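Local atomic coordinates of CRISPR-associated endonuclease Cas9 (Campylobacter jejuni subsp. jejuni serotype O:2, PDB entry 5X2H), a protein that cuts invading double-stranded DNA under the direction of a CRISPR guide RNA, using an HNH and a discontinuous RuvC-like nuclease domain. Residues H247-C252 with D257-P262; M270-T275 with T333-F338; K339-F344 with E360-I365; T411-E416 with C424-L429. One frame throughout, in Å; residues are numbered along the deposited sequence.

Interaction 1. Residues H247-C252 with D257-P262; sequences HLVGNC and DEKRAP. With nucleotides of chain C.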
# COMPACT_ATOMS: atom_id res chain seq x y z
N HIS A 247 4.53 2.99 -16.69
CA HIS A 247 4.59 1.55 -16.45
C HIS A 247 3.29 1.02 -15.86
O HIS A 247 2.97 -0.17 -16.04
CB HIS A 247 5.75 1.23 -15.52
CG HIS A 247 6.94 0.62 -16.21
ND1 HIS A 247 7.72 1.33 -17.11
CD2 HIS A 247 7.47 -0.62 -16.14
CE1 HIS A 247 8.68 0.54 -17.56
NE2 HIS A 247 8.56 -0.64 -16.99
N LEU A 248 2.53 1.87 -15.17
CA LEU A 248 1.31 1.43 -14.50
C LEU A 248 0.10 1.35 -15.43
O LEU A 248 -0.94 0.82 -15.01
CB LEU A 248 0.99 2.35 -13.32
CG LEU A 248 2.06 2.43 -12.23
CD1 LEU A 248 1.60 3.32 -11.09
CD2 LEU A 248 2.40 1.04 -11.72
N VAL A 249 0.20 1.86 -16.65
CA VAL A 249 -0.91 1.77 -17.59
C VAL A 249 -1.12 0.31 -17.98
O VAL A 249 -0.16 -0.45 -18.17
CB VAL A 249 -0.65 2.65 -18.82
CG1 VAL A 249 -1.76 2.50 -19.85
CG2 VAL A 249 -0.52 4.11 -18.39
N GLY A 250 -2.38 -0.10 -18.09
CA GLY A 250 -2.71 -1.45 -18.49
C GLY A 250 -2.44 -1.71 -19.96
O GLY A 250 -2.05 -0.83 -20.73
N ASN A 251 -2.67 -2.96 -20.36
CA ASN A 251 -2.41 -3.42 -21.72
C ASN A 251 -3.71 -3.69 -22.46
O ASN A 251 -4.79 -3.78 -21.87
CB ASN A 251 -1.54 -4.69 -21.70
CG ASN A 251 -0.14 -4.43 -21.18
OD1 ASN A 251 0.40 -3.33 -21.34
ND2 ASN A 251 0.45 -5.44 -20.56
N CYS A 252 -3.58 -3.83 -23.78
CA CYS A 252 -4.73 -4.04 -24.65
C CYS A 252 -5.30 -5.44 -24.47
O CYS A 252 -4.59 -6.40 -24.15
CB CYS A 252 -4.32 -3.82 -26.10
SG CYS A 252 -5.58 -4.20 -27.33
N ASP A 257 0.97 -6.96 -25.71
CA ASP A 257 2.25 -6.27 -25.70
C ASP A 257 2.12 -4.78 -26.00
O ASP A 257 3.14 -4.10 -26.10
CB ASP A 257 3.20 -6.92 -26.71
CG ASP A 257 3.50 -8.37 -26.37
OD1 ASP A 257 3.42 -8.74 -25.18
OD2 ASP A 257 3.83 -9.14 -27.30
N GLU A 258 0.90 -4.27 -26.15
CA GLU A 258 0.67 -2.87 -26.47
C GLU A 258 -0.05 -2.20 -25.31
O GLU A 258 -0.93 -2.80 -24.68
CB GLU A 258 -0.16 -2.73 -27.75
CG GLU A 258 0.45 -3.40 -28.97
CD GLU A 258 1.51 -2.55 -29.65
OE1 GLU A 258 1.42 -1.30 -29.56
OE2 GLU A 258 2.43 -3.12 -30.26
N LYS A 259 0.33 -0.96 -25.02
CA LYS A 259 -0.32 -0.21 -23.96
C LYS A 259 -1.72 0.21 -24.38
O LYS A 259 -2.04 0.30 -25.57
CB LYS A 259 0.51 1.01 -23.57
CG LYS A 259 1.92 0.69 -23.09
CD LYS A 259 1.91 -0.36 -22.00
CE LYS A 259 1.94 0.26 -20.61
NZ LYS A 259 1.99 -0.79 -19.56
N ARG A 260 -2.56 0.49 -23.39
CA ARG A 260 -3.90 0.97 -23.67
C ARG A 260 -3.84 2.38 -24.26
O ARG A 260 -2.91 3.15 -24.01
CB ARG A 260 -4.74 0.96 -22.40
CG ARG A 260 -5.08 -0.44 -21.92
CD ARG A 260 -5.69 -0.44 -20.53
NE ARG A 260 -6.06 -1.79 -20.13
CZ ARG A 260 -6.56 -2.10 -18.94
NH1 ARG A 260 -6.76 -1.16 -18.02
NH2 ARG A 260 -6.87 -3.36 -18.67
N ALA A 261 -4.85 2.70 -25.06
CA ALA A 261 -4.86 4.00 -25.73
C ALA A 261 -5.45 5.07 -24.82
O ALA A 261 -6.43 4.81 -24.12
CB ALA A 261 -5.66 3.92 -27.02
N PRO A 262 -4.87 6.27 -24.81
CA PRO A 262 -5.45 7.36 -24.01
C PRO A 262 -6.82 7.76 -24.54
O PRO A 262 -7.04 7.80 -25.75
CB PRO A 262 -4.43 8.49 -24.16
CG PRO A 262 -3.71 8.19 -25.42
CD PRO A 262 -3.65 6.69 -25.51
P DA C 18 -5.09 1.84 -16.23
OP1 DA C 18 -4.80 1.17 -17.52
OP2 DA C 18 -6.27 2.73 -16.11
O5' DA C 18 -5.20 0.72 -15.10
C5' DA C 18 -4.19 -0.26 -14.97
C4' DA C 18 -4.49 -1.18 -13.80
O4' DA C 18 -4.34 -0.45 -12.55
C3' DA C 18 -5.90 -1.72 -13.77
O3' DA C 18 -5.98 -2.90 -14.55
C2' DA C 18 -6.11 -2.01 -12.28
C1' DA C 18 -5.33 -0.87 -11.63
N9 DA C 18 -6.16 0.29 -11.27
C8 DA C 18 -6.30 1.45 -11.98
N7 DA C 18 -7.11 2.32 -11.41
C5 DA C 18 -7.52 1.68 -10.25
C6 DA C 18 -8.38 2.08 -9.20
N6 DA C 18 -9.00 3.26 -9.16
N1 DA C 18 -8.57 1.20 -8.18
C2 DA C 18 -7.94 0.02 -8.22
N3 DA C 18 -7.11 -0.46 -9.15
C4 DA C 18 -6.94 0.43 -10.14
P DC C 19 -7.39 -3.36 -15.16
OP1 DC C 19 -7.12 -4.38 -16.21
OP2 DC C 19 -8.15 -2.14 -15.49
O5' DC C 19 -8.11 -4.09 -13.93
C5' DC C 19 -9.41 -3.69 -13.53
C4' DC C 19 -9.64 -4.01 -12.07
O4' DC C 19 -9.01 -3.00 -11.25
C3' DC C 19 -11.10 -4.03 -11.64
O3' DC C 19 -11.65 -5.32 -11.83
C2' DC C 19 -11.00 -3.66 -10.17
C1' DC C 19 -9.88 -2.63 -10.19
N1 DC C 19 -10.36 -1.22 -10.43
C2 DC C 19 -11.07 -0.55 -9.43
O2 DC C 19 -11.29 -1.12 -8.35
N3 DC C 19 -11.50 0.71 -9.67
C4 DC C 19 -11.25 1.30 -10.84
N4 DC C 19 -11.70 2.54 -11.03
C5 DC C 19 -10.53 0.63 -11.88
C6 DC C 19 -10.11 -0.62 -11.63
P DC C 17 -4.55 7.92 -15.55
OP1 DC C 17 -4.37 8.06 -17.01
OP2 DC C 17 -5.83 8.32 -14.93
O5' DC C 17 -4.22 6.42 -15.13
C5' DC C 17 -3.02 5.80 -15.58
C4' DC C 17 -2.70 4.57 -14.77
O4' DC C 17 -2.45 4.94 -13.39
C3' DC C 17 -3.81 3.53 -14.68
O3' DC C 17 -3.78 2.69 -15.82
C2' DC C 17 -3.42 2.78 -13.42
C1' DC C 17 -2.89 3.90 -12.53
N1 DC C 17 -3.91 4.45 -11.60
C2 DC C 17 -4.23 3.74 -10.43
O2 DC C 17 -3.65 2.68 -10.20
N3 DC C 17 -5.16 4.25 -9.59
C4 DC C 17 -5.76 5.41 -9.88
N4 DC C 17 -6.68 5.88 -9.02
C5 DC C 17 -5.45 6.14 -11.07
C6 DC C 17 -4.53 5.63 -11.89
O HOH W 1 -7.52 -4.57 -21.36

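Interaction 2. Residues M270-T275 with T333-F338; sequences MFVALT and TYFIEF. With nucleotides of chain B.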
# COMPACT_ATOMS: atom_id res chain seq x y z
N MET A 270 -12.76 9.16 -31.85
CA MET A 270 -13.47 8.60 -32.99
C MET A 270 -14.11 7.26 -32.63
O MET A 270 -15.28 7.02 -32.92
CB MET A 270 -12.51 8.44 -34.17
CG MET A 270 -13.15 7.94 -35.45
SD MET A 270 -14.19 9.19 -36.23
CE MET A 270 -12.98 10.48 -36.55
N PHE A 271 -13.35 6.39 -31.96
CA PHE A 271 -13.87 5.06 -31.63
C PHE A 271 -15.03 5.14 -30.66
O PHE A 271 -16.05 4.46 -30.84
CB PHE A 271 -12.75 4.19 -31.06
CG PHE A 271 -13.23 2.87 -30.53
CD1 PHE A 271 -13.66 1.88 -31.40
CD2 PHE A 271 -13.25 2.62 -29.17
CE1 PHE A 271 -14.10 0.66 -30.91
CE2 PHE A 271 -13.70 1.40 -28.68
CZ PHE A 271 -14.12 0.42 -29.55
N VAL A 272 -14.91 5.97 -29.62
CA VAL A 272 -15.98 6.07 -28.63
C VAL A 272 -17.22 6.70 -29.25
O VAL A 272 -18.34 6.22 -29.06
CB VAL A 272 -15.50 6.86 -27.40
CG1 VAL A 272 -16.67 7.17 -26.48
CG2 VAL A 272 -14.44 6.06 -26.65
N ALA A 273 -17.04 7.78 -30.01
CA ALA A 273 -18.17 8.41 -30.67
C ALA A 273 -18.87 7.44 -31.62
O ALA A 273 -20.10 7.37 -31.65
CB ALA A 273 -17.72 9.67 -31.42
N LEU A 274 -18.10 6.67 -32.38
CA LEU A 274 -18.70 5.66 -33.25
C LEU A 274 -19.40 4.57 -32.44
O LEU A 274 -20.43 4.04 -32.87
CB LEU A 274 -17.64 5.03 -34.16
CG LEU A 274 -17.07 5.92 -35.26
CD1 LEU A 274 -15.91 5.23 -35.96
CD2 LEU A 274 -18.15 6.30 -36.26
N THR A 275 -18.86 4.24 -31.26
CA THR A 275 -19.48 3.20 -30.44
C THR A 275 -20.87 3.61 -29.98
O THR A 275 -21.83 2.86 -30.13
CB THR A 275 -18.59 2.88 -29.24
OG1 THR A 275 -17.35 2.32 -29.71
CG2 THR A 275 -19.27 1.88 -28.33
N THR A 333 -23.25 12.57 -26.46
CA THR A 333 -21.80 12.45 -26.54
C THR A 333 -21.19 13.72 -25.99
O THR A 333 -21.57 14.83 -26.40
CB THR A 333 -21.35 12.22 -27.98
OG1 THR A 333 -21.99 11.04 -28.51
CG2 THR A 333 -19.84 12.03 -28.04
N TYR A 334 -20.26 13.58 -25.04
CA TYR A 334 -19.74 14.70 -24.26
C TYR A 334 -18.22 14.58 -24.19
O TYR A 334 -17.66 14.11 -23.19
CB TYR A 334 -20.37 14.74 -22.87
CG TYR A 334 -20.38 16.11 -22.22
CD1 TYR A 334 -20.00 17.24 -22.93
CD2 TYR A 334 -20.77 16.26 -20.90
CE1 TYR A 334 -20.01 18.49 -22.33
CE2 TYR A 334 -20.78 17.50 -20.30
CZ TYR A 334 -20.40 18.61 -21.02
OH TYR A 334 -20.41 19.85 -20.42
N PHE A 335 -17.54 15.00 -25.25
CA PHE A 335 -16.08 15.06 -25.27
C PHE A 335 -15.68 16.46 -24.80
O PHE A 335 -15.46 17.37 -25.60
CB PHE A 335 -15.54 14.74 -26.66
CG PHE A 335 -15.75 13.31 -27.07
CD1 PHE A 335 -15.89 12.32 -26.12
CD2 PHE A 335 -15.80 12.97 -28.41
CE1 PHE A 335 -16.09 11.00 -26.50
CE2 PHE A 335 -16.00 11.66 -28.80
CZ PHE A 335 -16.14 10.67 -27.84
N ILE A 336 -15.58 16.62 -23.48
CA ILE A 336 -15.33 17.93 -22.90
C ILE A 336 -13.99 18.49 -23.37
O ILE A 336 -13.88 19.67 -23.70
CB ILE A 336 -15.40 17.85 -21.36
CG1 ILE A 336 -16.86 17.75 -20.90
CG2 ILE A 336 -14.71 19.05 -20.72
CD1 ILE A 336 -17.03 17.76 -19.39
N GLU A 337 -12.97 17.64 -23.43
CA GLU A 337 -11.62 18.09 -23.76
C GLU A 337 -11.34 18.10 -25.26
O GLU A 337 -10.23 18.48 -25.66
CB GLU A 337 -10.58 17.22 -23.05
CG GLU A 337 -10.86 16.99 -21.56
CD GLU A 337 -10.48 18.17 -20.68
OE1 GLU A 337 -10.34 19.30 -21.20
OE2 GLU A 337 -10.34 17.97 -19.45
N PHE A 338 -12.30 17.69 -26.09
CA PHE A 338 -12.07 17.68 -27.54
C PHE A 338 -11.92 19.09 -28.09
O PHE A 338 -10.97 19.38 -28.84
CB PHE A 338 -13.21 16.95 -28.24
CG PHE A 338 -13.11 16.96 -29.75
CD1 PHE A 338 -12.41 15.97 -30.41
CD2 PHE A 338 -13.73 17.95 -30.49
CE1 PHE A 338 -12.31 15.97 -31.80
CE2 PHE A 338 -13.64 17.96 -31.87
CZ PHE A 338 -12.93 16.97 -32.53
P A B 5 -13.49 -0.13 -23.70
OP1 A B 5 -12.24 0.67 -23.71
OP2 A B 5 -13.77 -1.03 -22.55
O5' A B 5 -14.73 0.86 -23.84
C5' A B 5 -14.92 1.60 -25.04
C4' A B 5 -16.30 2.21 -25.10
O4' A B 5 -17.32 1.18 -25.11
C3' A B 5 -16.70 3.09 -23.94
O3' A B 5 -16.11 4.38 -23.99
C2' A B 5 -18.21 3.10 -24.04
O2' A B 5 -18.65 3.96 -25.08
C1' A B 5 -18.48 1.66 -24.47
N9 A B 5 -18.79 0.80 -23.31
C8 A B 5 -18.00 -0.15 -22.71
N7 A B 5 -18.57 -0.73 -21.68
C5 A B 5 -19.81 -0.12 -21.59
C6 A B 5 -20.89 -0.29 -20.71
N6 A B 5 -20.91 -1.16 -19.70
N1 A B 5 -21.98 0.49 -20.91
C2 A B 5 -21.98 1.37 -21.91
N3 A B 5 -21.02 1.62 -22.81
C4 A B 5 -19.96 0.83 -22.59

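Interaction 3. Residues K339-F344 with E360-I365; sequences KKYKEF and EIAKDI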
# COMPACT_ATOMS: atom_id res chain seq x y z
N LYS A 339 -12.84 19.98 -27.73
CA LYS A 339 -12.79 21.35 -28.25
C LYS A 339 -11.51 22.05 -27.82
O LYS A 339 -10.92 22.82 -28.59
CB LYS A 339 -14.02 22.13 -27.78
N LYS A 340 -11.06 21.81 -26.58
CA LYS A 340 -9.82 22.41 -26.12
C LYS A 340 -8.62 21.87 -26.88
O LYS A 340 -7.65 22.60 -27.13
CB LYS A 340 -9.65 22.18 -24.62
N TYR A 341 -8.66 20.59 -27.27
CA TYR A 341 -7.56 20.01 -28.02
C TYR A 341 -7.44 20.65 -29.39
O TYR A 341 -6.36 21.11 -29.78
CB TYR A 341 -7.76 18.49 -28.15
CG TYR A 341 -6.53 17.74 -28.59
CD1 TYR A 341 -5.26 18.30 -28.49
CD2 TYR A 341 -6.63 16.45 -29.11
CE1 TYR A 341 -4.13 17.61 -28.89
CE2 TYR A 341 -5.50 15.75 -29.52
CZ TYR A 341 -4.26 16.34 -29.40
OH TYR A 341 -3.14 15.64 -29.81
N LYS A 342 -8.54 20.71 -30.14
CA LYS A 342 -8.50 21.29 -31.48
C LYS A 342 -8.22 22.79 -31.44
O LYS A 342 -7.57 23.32 -32.35
CB LYS A 342 -9.82 21.02 -32.21
N GLU A 343 -8.68 23.49 -30.40
CA GLU A 343 -8.42 24.92 -30.29
C GLU A 343 -6.95 25.20 -29.99
O GLU A 343 -6.45 26.28 -30.32
CB GLU A 343 -9.31 25.54 -29.22
N PHE A 344 -6.26 24.25 -29.37
CA PHE A 344 -4.85 24.44 -29.02
C PHE A 344 -3.91 24.17 -30.18
O PHE A 344 -2.72 24.51 -30.09
CB PHE A 344 -4.48 23.54 -27.84
N GLU A 360 -0.01 10.26 -30.90
CA GLU A 360 1.19 10.22 -30.08
C GLU A 360 1.31 11.46 -29.19
O GLU A 360 1.88 11.38 -28.10
CB GLU A 360 2.43 10.08 -30.96
CG GLU A 360 3.37 8.95 -30.57
CD GLU A 360 2.64 7.63 -30.38
OE1 GLU A 360 2.79 7.03 -29.29
OE2 GLU A 360 1.92 7.21 -31.30
N ILE A 361 0.77 12.59 -29.64
CA ILE A 361 0.80 13.81 -28.83
C ILE A 361 -0.12 13.67 -27.62
O ILE A 361 0.25 14.02 -26.50
CB ILE A 361 0.43 15.03 -29.69
CG1 ILE A 361 1.62 15.47 -30.54
CG2 ILE A 361 -0.04 16.18 -28.81
CD1 ILE A 361 1.26 16.50 -31.58
N ALA A 362 -1.33 13.15 -27.84
CA ALA A 362 -2.27 12.98 -26.74
C ALA A 362 -1.72 12.02 -25.69
O ALA A 362 -1.94 12.20 -24.49
CB ALA A 362 -3.62 12.48 -27.26
N LYS A 363 -0.99 10.99 -26.13
CA LYS A 363 -0.32 10.09 -25.20
C LYS A 363 0.69 10.85 -24.35
O LYS A 363 0.77 10.65 -23.13
CB LYS A 363 0.36 8.96 -25.96
CG LYS A 363 1.14 7.98 -25.10
CD LYS A 363 2.36 7.47 -25.86
CE LYS A 363 2.56 5.98 -25.65
NZ LYS A 363 2.74 5.63 -24.22
N ASP A 364 1.49 11.72 -24.97
CA ASP A 364 2.48 12.49 -24.23
C ASP A 364 1.81 13.44 -23.24
O ASP A 364 2.29 13.60 -22.11
CB ASP A 364 3.38 13.27 -25.19
CG ASP A 364 4.29 12.36 -25.99
OD1 ASP A 364 4.66 11.29 -25.47
OD2 ASP A 364 4.64 12.72 -27.14
N ILE A 365 0.72 14.09 -23.65
CA ILE A 365 0.00 14.97 -22.73
C ILE A 365 -0.60 14.17 -21.58
O ILE A 365 -0.62 14.63 -20.43
CB ILE A 365 -1.07 15.77 -23.49
CG1 ILE A 365 -0.44 16.58 -24.62
CG2 ILE A 365 -1.82 16.70 -22.54
CD1 ILE A 365 -1.43 17.41 -25.42

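Interaction 4. Residues T411-E416 with C424-L429; sequences TPLMLE and CNELNL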
# COMPACT_ATOMS: atom_id res chain seq x y z
N THR A 411 -11.58 0.78 -36.07
CA THR A 411 -12.23 2.04 -36.40
C THR A 411 -12.56 2.21 -37.89
O THR A 411 -13.65 2.72 -38.19
CB THR A 411 -11.37 3.21 -35.91
OG1 THR A 411 -10.88 2.92 -34.59
CG2 THR A 411 -12.19 4.49 -35.86
N PRO A 412 -11.70 1.83 -38.84
CA PRO A 412 -12.10 1.97 -40.25
C PRO A 412 -13.34 1.18 -40.61
O PRO A 412 -14.16 1.65 -41.40
CB PRO A 412 -10.87 1.48 -41.02
CG PRO A 412 -9.74 1.70 -40.10
CD PRO A 412 -10.28 1.43 -38.73
N LEU A 413 -13.50 -0.02 -40.05
CA LEU A 413 -14.69 -0.82 -40.34
C LEU A 413 -15.93 -0.22 -39.68
O LEU A 413 -17.02 -0.23 -40.26
CB LEU A 413 -14.49 -2.26 -39.89
CG LEU A 413 -13.32 -3.02 -40.52
CD1 LEU A 413 -13.37 -4.49 -40.12
CD2 LEU A 413 -13.33 -2.88 -42.03
N MET A 414 -15.78 0.30 -38.46
CA MET A 414 -16.90 0.96 -37.80
C MET A 414 -17.26 2.27 -38.50
O MET A 414 -18.43 2.69 -38.46
CB MET A 414 -16.57 1.21 -36.33
CG MET A 414 -16.31 -0.06 -35.53
SD MET A 414 -16.07 0.24 -33.76
CE MET A 414 -17.70 0.77 -33.26
N LEU A 415 -16.29 2.92 -39.15
CA LEU A 415 -16.60 4.09 -39.97
C LEU A 415 -17.58 3.73 -41.08
O LEU A 415 -18.41 4.56 -41.46
CB LEU A 415 -15.32 4.67 -40.55
CG LEU A 415 -14.87 6.03 -40.00
CD1 LEU A 415 -13.35 6.13 -40.01
CD2 LEU A 415 -15.49 7.16 -40.81
N GLU A 416 -17.50 2.51 -41.60
CA GLU A 416 -18.44 2.02 -42.60
C GLU A 416 -19.78 1.62 -42.00
O GLU A 416 -20.62 1.06 -42.71
CB GLU A 416 -17.83 0.84 -43.36
CG GLU A 416 -16.46 1.13 -43.97
CD GLU A 416 -15.72 -0.13 -44.36
OE1 GLU A 416 -16.26 -1.23 -44.15
OE2 GLU A 416 -14.58 -0.01 -44.88
N CYS A 424 -14.57 -6.89 -35.32
CA CYS A 424 -13.63 -7.85 -34.76
C CYS A 424 -13.72 -9.19 -35.48
O CYS A 424 -12.69 -9.85 -35.70
CB CYS A 424 -13.87 -8.01 -33.26
SG CYS A 424 -13.52 -6.52 -32.28
N ASN A 425 -14.92 -9.62 -35.84
CA ASN A 425 -15.06 -10.90 -36.54
C ASN A 425 -14.50 -10.82 -37.95
O ASN A 425 -13.89 -11.78 -38.44
CB ASN A 425 -16.52 -11.34 -36.56
CG ASN A 425 -16.69 -12.77 -37.05
OD1 ASN A 425 -17.19 -13.01 -38.15
ND2 ASN A 425 -16.26 -13.72 -36.23
N GLU A 426 -14.70 -9.68 -38.63
CA GLU A 426 -14.16 -9.53 -39.98
C GLU A 426 -12.63 -9.47 -39.96
O GLU A 426 -11.98 -9.96 -40.89
CB GLU A 426 -14.74 -8.28 -40.64
CG GLU A 426 -14.11 -7.94 -41.98
CD GLU A 426 -14.86 -6.86 -42.73
OE1 GLU A 426 -16.02 -6.59 -42.36
OE2 GLU A 426 -14.30 -6.30 -43.69
N LEU A 427 -12.06 -8.88 -38.92
CA LEU A 427 -10.61 -8.77 -38.78
C LEU A 427 -9.99 -10.00 -38.13
O LEU A 427 -8.76 -10.08 -38.05
CB LEU A 427 -10.25 -7.53 -37.97
CG LEU A 427 -10.56 -6.18 -38.63
CD1 LEU A 427 -10.48 -5.06 -37.61
CD2 LEU A 427 -9.62 -5.92 -39.80
N ASN A 428 -10.81 -10.95 -37.67
CA ASN A 428 -10.33 -12.12 -36.92
C ASN A 428 -9.57 -11.68 -35.67
O ASN A 428 -8.51 -12.23 -35.35
CB ASN A 428 -9.48 -13.04 -37.80
CG ASN A 428 -10.27 -13.64 -38.95
OD1 ASN A 428 -9.86 -13.56 -40.11
ND2 ASN A 428 -11.41 -14.25 -38.62
N LEU A 429 -10.10 -10.69 -34.98
CA LEU A 429 -9.54 -10.22 -33.71
C LEU A 429 -10.19 -11.00 -32.57
O LEU A 429 -11.40 -10.92 -32.37
CB LEU A 429 -9.77 -8.72 -33.54
CG LEU A 429 -8.65 -7.78 -33.98
CD1 LEU A 429 -9.17 -6.35 -34.06
CD2 LEU A 429 -7.48 -7.87 -33.02

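Interaction 1. Residues H247-C252 with D257-P262
Arg260 runs past Gly250 and Asn251 on its way to the DNA backbone of chain C. CB lies 3.6 Å from Gly250 O, which also accepts from Arg260 N at 3.0 Å. CG, set anti to the carbonyl carbon (chi1 -69°), passes beside Gly250 O and Asn251 O, and CD comes alongside OP1 of DA18 of chain C. From above the carbonyl plane, NE donates to Asn251 O at 2.9 Å. The guanidinium carries Gly250 CA over one face. Arg260 NH1 bonds OP2 of DC19 of chain C, which lies in the guanidinium plane, at 3.0 Å, nearly straight at 169°; its weak bond to OP1 of DA18 of chain C comes obliquely. Arg260 NH2 holds OP1 of DC19 of chain C at 2.7 Å, and Gly250 N adds a 2.8 Å bond to OP1 of DA18 of chain C. A water joins NH2 to Asn251 O. Lys259 bends back so that NZ meets Val249 O at 2.6 Å, while Cys252 N bonds Glu258 O, completing a single beta bridge between Asn251 and Lys259. Beyond the bridge, in the loop between helices 226-236 and 266-288, Ala261 leans on helix 404-415 and Val249 touches helix 355-367.

Interaction 2. Residues M270-T275 with T333-F338
Phe335 points the edge of its ring at Val272 CG1 and at the backbone N of Ala273, docking the corner between strand 331-334 and helix 336-344 against helix 266-288 in the recognition (REC) lobe of Cas9. That strand pairs antiparallel with 309-311, so the contact joins the end of a two-stranded sheet to helix 266-288. With CG anti to the carbonyl carbon (chi1 -68°), the ring reaches toward that helix. Phe335 CZ leads, 3.8 Å from Val272 CG1. The two side chains cross at a slant, the valine meeting the ring at its rim. Ala273 CB comes obliquely, 3.7 Å from Phe335 CE2. One ring face is occupied from within the same segment by Thr333 CG2, 3.9 Å above the centre, and Phe269 meets the ring with planes at about 35°. Val272 also looks toward the RNA: its CG2 is 3.6 Å from O3' of A5 of chain B. Phe271 brings its edge to the same nucleotide, CE2 being 3.8 Å from C5'. Thr275 bonds back one turn, OG1 to Phe271 O at 2.7 Å, approaching from the opposite face of the carbonyl to Thr275 N; that same OG1 stands 3.7 Å over the centre of the Phe271 ring.

Interaction 3. Residues K339-F344 with E360-I365
Ile361 receives the outer end of Tyr341, which reaches across from 339-344. Its CG2 lies 3.3 Å from Tyr341 OH, close to the plane of the tyrosine ring, so the ring arrives edge-first at the methyl branch, and CB backs the same oxygen at 3.6 Å. The tyrosine gets there because CG is turned anti to its backbone nitrogen (chi1 -165°), carrying the ring toward helix 355-367. Ile361 also packs against Leu378 and Leu391, the latter shared with Tyr341. Ala362 follows, with CB 4.1 Å from Tyr341 OH and its backbone N at 3.7 Å from that oxygen. Here the two helices of the REC lobe are not in close backbone contact: the axes of the short segments stay 13.0 Å apart at an angle of 113°, and the side chain of Tyr341 spans the gap. The hydroxyl makes a weak hydrogen bond to Leu358 O, one turn earlier in helix 355-367, which gives the buried oxygen a polar partner among apolar neighbours. One turn onward, Ile365 brings CD1 obliquely to within 4.4 Å of Tyr341 CE1. Ile365 also touches Phe396, whose ring meets that of Tyr341 edge-to-face.

Interaction 4. Residues T411-E416 with C424-L429
Leu413 sets CD1 against the branch carbon of Leu427, the two side chains meeting tip to tip. Leu413 CD1 is 3.6 Å from Leu427 CG and lies 3.9 and 4.0 Å from the two methyls, CD1 and CD2 of Leu427, so it rests on the branch point and not on one branch alone. The other neighbour is Glu426, whose extended chain crosses Leu413 at a slant: its CD is 3.8 Å from Leu413 CD1, and its OE2 is 3.9 Å from Leu413 CD2. The aliphatic part of the glutamate, with CG anti to the backbone N (chi1 172°), thereby flanks the leucine, while the carboxylate turns to Lys418 in the connecting turn, forming a salt bridge through OE1. Glu416 OE1 stands 5.5 Å from Glu426 OE2, and the charge of that lysine probably eases the proximity of the two acids. Helices 404-415 and 420-427 are consecutive helices of the REC lobe joined by a short turn, meeting at its surface. The second ends in a Schellman motif: Asn428 takes positive phi as the C-prime residue, Leu429 N bonds Cys424 O at 2.8 Å, and Asn428 N reaches Asn425 O weakly. Past this cap Leu429 lies on Phe254, Phe255 and Val410. The first helix is kinked at Pro412, which has no N-H to give to the preceding turn, and Thr411, just before it, packs against Leu267 of helix 266-288.

All four contacts follow one another along the chain, none nested or crossed. Interaction 1 closes a short loop ahead of helix 266-288. Interaction 2 closes a longer one, bringing the link between strand 331-334 and helix 336-344 back to helix 266-288 after 57 intervening residues. Helix 336-344 continues directly into interaction 3, which closes the loop to helix 355-367. Interaction 4 closes the turn between helices 404-415 and 420-427. Space joins what sequence separates: Met414 SD of interaction 4 lies 3.5 Å from Phe271 CE1 of interaction 2, and Pro262 CG of interaction 1 rests 3.9 Å from Lys363 CA of interaction 3. Interactions 3 and 4 stay about 14 Å apart at their nearest atoms.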